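Putative methyltransferase (Emericella variicolor, PDB 7DMB) probably transfers a methyl group from S-adenosylmethionine, acting in trans with a polyketide synthase in calbistrin biosynthesis. Local coordinates at residues 151-156 with 324-329; 69-74 with 99-104. One frame throughout, in Å; residues are numbered along the deposited sequence.

Contact 1 of 2, residues 151-156 with 324-329; sequences DNVVDI and VGLLPG
Leu326 and Ile156 meet with their side chains at about a right angle, and one methyl group does the work on the leucine side. Leu326 CD1 sits 4.0 Å from Ile156 CG2 and 4.1 Å from Ile156 CD1, thus touching both arms of the branched isoleucine. The first torsion of Ile156 (chi1 -64°) sets CG2 anti to the backbone N and CG1 beside that N, which spreads the CG2 methyl and the CG1-CD1 branch before the incoming leucine. Val153, one turn earlier on helix 140-157, makes a looser approach: its CG2 lies 4.4 Å from the same Leu326 CD1.

What brings the leucine here is a type I turn from Val324 to Leu327, closed by a 3.0 Å hydrogen bond from Leu327 N to Val324 O. This turn begins at the last residue of helix 319-324. The contact therefore joins the loop before helix 346-355, which in sequence lies between strands of the methyltransferase sheet, to the helical region that precedes that sheet. Phe87 of helix 85-101 and Leu163 touch both Ile156 and Leu326 and extend the apolar cluster, while the carbonyl O of Leu326 is hydrogen-bonded to His86 NE2.

All three touching side chains are buried and purely aliphatic. With no polar bond between the two segments, this small meeting at ordinary van der Waals distance rests on dispersion and the exclusion of water, shared with Phe87 and Leu163.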
loop_
_atom_site.group_PDB
_atom_site.type_symbol
_atom_site.label_atom_id
_atom_site.label_comp_id
_atom_site.label_asym_id
_atom_site.label_seq_id
_atom_site.Cartn_x
_atom_site.Cartn_y
_atom_site.Cartn_z
ATOM N N ASP A 151 1.523 6.458 -21.419
ATOM C CA ASP A 151 0.645 6.925 -22.478
ATOM C C ASP A 151 0.111 8.327 -22.220
ATOM O O ASP A 151 -0.388 8.962 -23.152
ATOM C CB ASP A 151 -0.508 5.926 -22.631
ATOM C CG ASP A 151 -1.300 6.135 -23.892
ATOM O OD1 ASP A 151 -0.702 6.281 -24.982
ATOM O OD2 ASP A 151 -2.535 6.167 -23.782
ATOM N N ASN A 152 0.209 8.831 -20.990
ATOM C CA ASN A 152 -0.340 10.139 -20.646
ATOM C C ASN A 152 0.700 11.095 -20.081
ATOM O O ASN A 152 0.337 12.197 -19.663
ATOM C CB ASN A 152 -1.475 9.998 -19.623
ATOM C CG ASN A 152 -2.660 9.277 -20.169
ATOM O OD1 ASN A 152 -3.547 9.888 -20.773
ATOM N ND2 ASN A 152 -2.699 7.963 -19.957
ATOM N N VAL A 153 1.974 10.703 -20.050
ATOM C CA VAL A 153 2.943 11.418 -19.222
ATOM C C VAL A 153 3.029 12.891 -19.618
ATOM O O VAL A 153 3.045 13.776 -18.749
ATOM C CB VAL A 153 4.311 10.714 -19.275
ATOM C CG1 VAL A 153 4.839 10.647 -20.689
ATOM C CG2 VAL A 153 5.288 11.404 -18.337
ATOM N N VAL A 154 3.030 13.186 -20.923
ATOM C CA VAL A 154 3.134 14.575 -21.378
ATOM C C VAL A 154 1.915 15.381 -20.943
ATOM O O VAL A 154 2.052 16.460 -20.362
ATOM C CB VAL A 154 3.335 14.643 -22.906
ATOM C CG1 VAL A 154 3.120 16.104 -23.414
ATOM C CG2 VAL A 154 4.736 14.119 -23.291
ATOM N N ASP A 155 0.710 14.876 -21.213
ATOM C CA ASP A 155 -0.491 15.534 -20.703
ATOM C C ASP A 155 -0.436 15.709 -19.192
ATOM O O ASP A 155 -1.004 16.666 -18.661
ATOM C CB ASP A 155 -1.747 14.740 -21.064
ATOM C CG ASP A 155 -2.178 14.949 -22.500
ATOM O OD1 ASP A 155 -1.552 15.758 -23.205
ATOM O OD2 ASP A 155 -3.151 14.290 -22.925
ATOM N N ILE A 156 0.235 14.804 -18.482
ATOM C CA ILE A 156 0.289 14.930 -17.031
ATOM C C ILE A 156 1.301 15.998 -16.620
ATOM O O ILE A 156 0.961 16.934 -15.884
ATOM C CB ILE A 156 0.579 13.564 -16.376
ATOM C CG1 ILE A 156 -0.576 12.584 -16.640
ATOM C CG2 ILE A 156 0.834 13.731 -14.860
ATOM C CD1 ILE A 156 -0.248 11.131 -16.356
ATOM N N VAL A 324 3.672 6.300 -8.952
ATOM C CA VAL A 324 3.117 7.431 -8.218
ATOM C C VAL A 324 4.078 8.610 -8.138
ATOM O O VAL A 324 3.726 9.641 -7.564
ATOM C CB VAL A 324 2.659 7.005 -6.808
ATOM C CG1 VAL A 324 1.717 5.802 -6.898
ATOM C CG2 VAL A 324 3.844 6.641 -5.993
ATOM N N GLY A 325 5.259 8.509 -8.743
ATOM C CA GLY A 325 6.214 9.610 -8.717
ATOM C C GLY A 325 5.703 10.896 -9.341
ATOM O O GLY A 325 6.216 11.973 -9.037
ATOM N N LEU A 326 4.700 10.813 -10.206
ATOM C CA LEU A 326 4.161 12.018 -10.816
ATOM C C LEU A 326 3.298 12.825 -9.852
ATOM O O LEU A 326 2.877 13.933 -10.207
ATOM C CB LEU A 326 3.369 11.639 -12.084
ATOM C CG LEU A 326 4.214 11.251 -13.319
ATOM C CD1 LEU A 326 3.357 10.622 -14.418
ATOM C CD2 LEU A 326 4.994 12.449 -13.862
ATOM N N LEU A 327 3.047 12.311 -8.631
ATOM C CA LEU A 327 2.356 13.052 -7.575
ATOM C C LEU A 327 3.351 13.804 -6.689
ATOM O O LEU A 327 4.397 13.245 -6.310
ATOM C CB LEU A 327 1.525 12.115 -6.710
ATOM C CG LEU A 327 0.604 11.221 -7.528
ATOM C CD1 LEU A 327 -0.150 10.234 -6.632
ATOM C CD2 LEU A 327 -0.349 12.098 -8.326
ATOM N N PRO A 328 2.998 15.056 -6.345
ATOM C CA PRO A 328 3.900 15.876 -5.507
ATOM C C PRO A 328 4.253 15.225 -4.181
ATOM O O PRO A 328 5.379 15.381 -3.695
ATOM C CB PRO A 328 3.105 17.173 -5.274
ATOM C CG PRO A 328 1.851 17.076 -6.086
ATOM C CD PRO A 328 1.662 15.662 -6.519
ATOM N N GLY A 329 3.313 14.491 -3.587
ATOM C CA GLY A 329 3.542 13.865 -2.304
ATOM C C GLY A 329 4.633 12.811 -2.289
ATOM O O GLY A 329 5.192 12.533 -1.227
#

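Contact 2 of 2, residues 69-74 with 99-104; sequences CAIQMQ and ERFKQP
Ala70 turns its CB toward Phe101 and meets the ring at its edge, near the ring plane, 4.0 Å from CE2 and 4.1 Å from CZ. A methyl group lying in this position touches the rim of the aromatic system, not its pi face. Its neighbour, Ile71, meets the CD2-CE2 side of the ring obliquely. With CG1 anti to its own carbonyl carbon (chi1 -64°), the longer branch carries the contact: Ile71 CG1 lies 3.5 Å from Phe101 CD2, and Ile71 CD1 follows at 4.0 Å from that same ring carbon. Two successive residues of one helix thus share the ring, Ala70 at CE2 and CZ, Ile71 at CD2 and CE2. Val116 of helix 112-117 touches both Ile71 and Phe101, and Tyr106 adds an edge-to-face ring contact to Phe101.

The two helices involved, 56-79 and 85-101, are consecutive, joined by a short connection, and pack against each other in the helical region ahead of the methyltransferase sheet; Phe101, at the end of helix 85-101, packs against Ala70 and Ile71 of helix 56-79. Continuing along that helix, Met73 faces Tyr90 and Leu94, farther back along the partner helix.

Gln74 points its CB toward 99-104 without touching it, and its amide bends back on its own helix. Gln74 NE2 donates to Ala70 O over 2.9 Å, nearly straight at 166°, from above the carbonyl plane and not along a lone pair. Within 99-104, just past the end of the helix, Lys102 NZ forms a salt bridge with Glu99 OE1 at 2.8 Å, approaching from the syn side but 31° out of the carboxylate plane.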
loop_
_atom_site.group_PDB
_atom_site.type_symbol
_atom_site.label_atom_id
_atom_site.label_comp_id
_atom_site.label_asym_id
_atom_site.label_seq_id
_atom_site.Cartn_x
_atom_site.Cartn_y
_atom_site.Cartn_z
ATOM N N CYS A 69 7.835 0.678 -20.379
ATOM C CA CYS A 69 7.226 2.010 -20.417
ATOM C C CYS A 69 8.229 3.108 -20.075
ATOM O O CYS A 69 8.202 4.180 -20.691
ATOM C CB CYS A 69 6.028 2.114 -19.458
ATOM S SG CYS A 69 4.819 0.728 -19.516
ATOM N N ALA A 70 9.072 2.885 -19.054
ATOM C CA ALA A 70 10.009 3.920 -18.630
ATOM C C ALA A 70 11.004 4.241 -19.741
ATOM O O ALA A 70 11.313 5.410 -19.982
ATOM C CB ALA A 70 10.740 3.498 -17.354
ATOM N N ILE A 71 11.502 3.212 -20.433
ATOM C CA ILE A 71 12.356 3.418 -21.607
ATOM C C ILE A 71 11.611 4.216 -22.667
ATOM O O ILE A 71 12.137 5.179 -23.239
ATOM C CB ILE A 71 12.822 2.064 -22.172
ATOM C CG1 ILE A 71 13.711 1.315 -21.166
ATOM C CG2 ILE A 71 13.534 2.265 -23.530
ATOM C CD1 ILE A 71 13.882 -0.192 -21.492
ATOM N N GLN A 72 10.358 3.829 -22.927
ATOM C CA GLN A 72 9.538 4.473 -23.941
ATOM C C GLN A 72 9.205 5.909 -23.586
ATOM O O GLN A 72 8.816 6.670 -24.470
ATOM C CB GLN A 72 8.241 3.670 -24.147
ATOM C CG GLN A 72 7.655 3.746 -25.552
ATOM C CD GLN A 72 8.463 2.972 -26.581
ATOM O OE1 GLN A 72 9.453 2.329 -26.258
ATOM N NE2 GLN A 72 8.032 3.031 -27.831
ATOM N N MET A 73 9.338 6.290 -22.311
ATOM C CA MET A 73 9.002 7.638 -21.873
ATOM C C MET A 73 10.135 8.640 -22.037
ATOM O O MET A 73 9.885 9.849 -21.960
ATOM C CB MET A 73 8.582 7.615 -20.403
ATOM C CG MET A 73 7.165 7.143 -20.200
ATOM S SD MET A 73 6.948 6.438 -18.557
ATOM C CE MET A 73 6.754 7.947 -17.601
ATOM N N GLN A 74 11.362 8.174 -22.256
ATOM C CA GLN A 74 12.524 9.056 -22.159
ATOM C C GLN A 74 12.430 10.215 -23.144
ATOM O O GLN A 74 12.517 11.385 -22.756
ATOM C CB GLN A 74 13.812 8.255 -22.378
ATOM C CG GLN A 74 14.046 7.221 -21.281
ATOM C CD GLN A 74 14.070 7.842 -19.891
ATOM O OE1 GLN A 74 14.832 8.789 -19.638
ATOM N NE2 GLN A 74 13.243 7.310 -18.976
ATOM N N GLU A 99 19.360 4.911 -17.048
ATOM C CA GLU A 99 20.777 4.575 -17.114
ATOM C C GLU A 99 21.053 3.234 -16.449
ATOM O O GLU A 99 21.925 2.494 -16.907
ATOM C CB GLU A 99 21.620 5.693 -16.483
ATOM C CG GLU A 99 21.547 7.001 -17.257
ATOM C CD GLU A 99 21.996 6.841 -18.717
ATOM O OE1 GLU A 99 23.059 6.233 -18.943
ATOM O OE2 GLU A 99 21.290 7.318 -19.636
ATOM N N ARG A 100 20.283 2.875 -15.412
ATOM C CA ARG A 100 20.485 1.593 -14.738
ATOM C C ARG A 100 20.068 0.400 -15.601
ATOM O O ARG A 100 20.627 -0.696 -15.444
ATOM C CB ARG A 100 19.719 1.558 -13.410
ATOM C CG ARG A 100 20.295 2.396 -12.273
ATOM C CD ARG A 100 19.468 2.177 -10.992
ATOM N NE ARG A 100 19.622 0.827 -10.431
ATOM C CZ ARG A 100 18.785 0.264 -9.555
ATOM N NH1 ARG A 100 17.716 0.922 -9.115
ATOM N NH2 ARG A 100 19.025 -0.959 -9.100
ATOM N N PHE A 101 19.082 0.574 -16.490
ATOM C CA PHE A 101 18.659 -0.519 -17.370
ATOM C C PHE A 101 19.775 -0.945 -18.322
ATOM O O PHE A 101 19.837 -2.109 -18.726
ATOM C CB PHE A 101 17.455 -0.118 -18.228
ATOM C CG PHE A 101 16.287 0.433 -17.469
ATOM C CD1 PHE A 101 16.052 0.088 -16.157
ATOM C CD2 PHE A 101 15.404 1.287 -18.103
ATOM C CE1 PHE A 101 14.962 0.607 -15.469
ATOM C CE2 PHE A 101 14.319 1.798 -17.441
ATOM C CZ PHE A 101 14.089 1.456 -16.113
ATOM N N LYS A 102 20.626 -0.014 -18.728
ATOM C CA LYS A 102 21.709 -0.277 -19.674
ATOM C C LYS A 102 22.940 -0.902 -19.024
ATOM O O LYS A 102 23.928 -1.166 -19.721
ATOM C CB LYS A 102 22.085 1.023 -20.371
ATOM C CG LYS A 102 20.867 1.697 -20.967
ATOM C CD LYS A 102 21.218 2.949 -21.748
ATOM C CE LYS A 102 21.535 4.081 -20.813
ATOM N NZ LYS A 102 22.516 5.013 -21.423
ATOM N N GLN A 103 22.903 -1.136 -17.713
ATOM C CA GLN A 103 23.876 -1.866 -16.925
ATOM C C GLN A 103 23.352 -3.270 -16.613
ATOM O O GLN A 103 22.136 -3.483 -16.540
ATOM C CB GLN A 103 24.182 -1.128 -15.613
ATOM C CG GLN A 103 24.980 0.155 -15.795
ATOM C CD GLN A 103 26.334 -0.088 -16.463
ATOM O OE1 GLN A 103 27.102 -0.960 -16.045
ATOM N NE2 GLN A 103 26.627 0.684 -17.510
ATOM N N PRO A 104 24.240 -4.248 -16.437
ATOM C CA PRO A 104 23.792 -5.615 -16.135
ATOM C C PRO A 104 23.134 -5.726 -14.767
ATOM O O PRO A 104 23.263 -4.859 -13.904
ATOM C CB PRO A 104 25.088 -6.431 -16.185
ATOM C CG PRO A 104 26.184 -5.411 -16.003
ATOM C CD PRO A 104 25.682 -4.200 -16.715
#

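Along the chain the contacts come in series: contact 2 closes within the first two long helices, 56-79 and 85-101, before contact 1 opens on helix 140-157 and spans the methyltransferase core to reach residues 324-329. Their centres lie about 17 Å apart, on the same side of the chain's centre, and they touch directly where Met73 CE approaches Val153 CG2 at 3.8 Å. Helix 85-101 also serves both, with Phe101 in contact 2 and Phe87 beside contact 1. Local packing of consecutive helices and a long-range tie thus belong to one helical region, apart from the S-adenosyl-L-homocysteine site, which lies at the seven-stranded sheet.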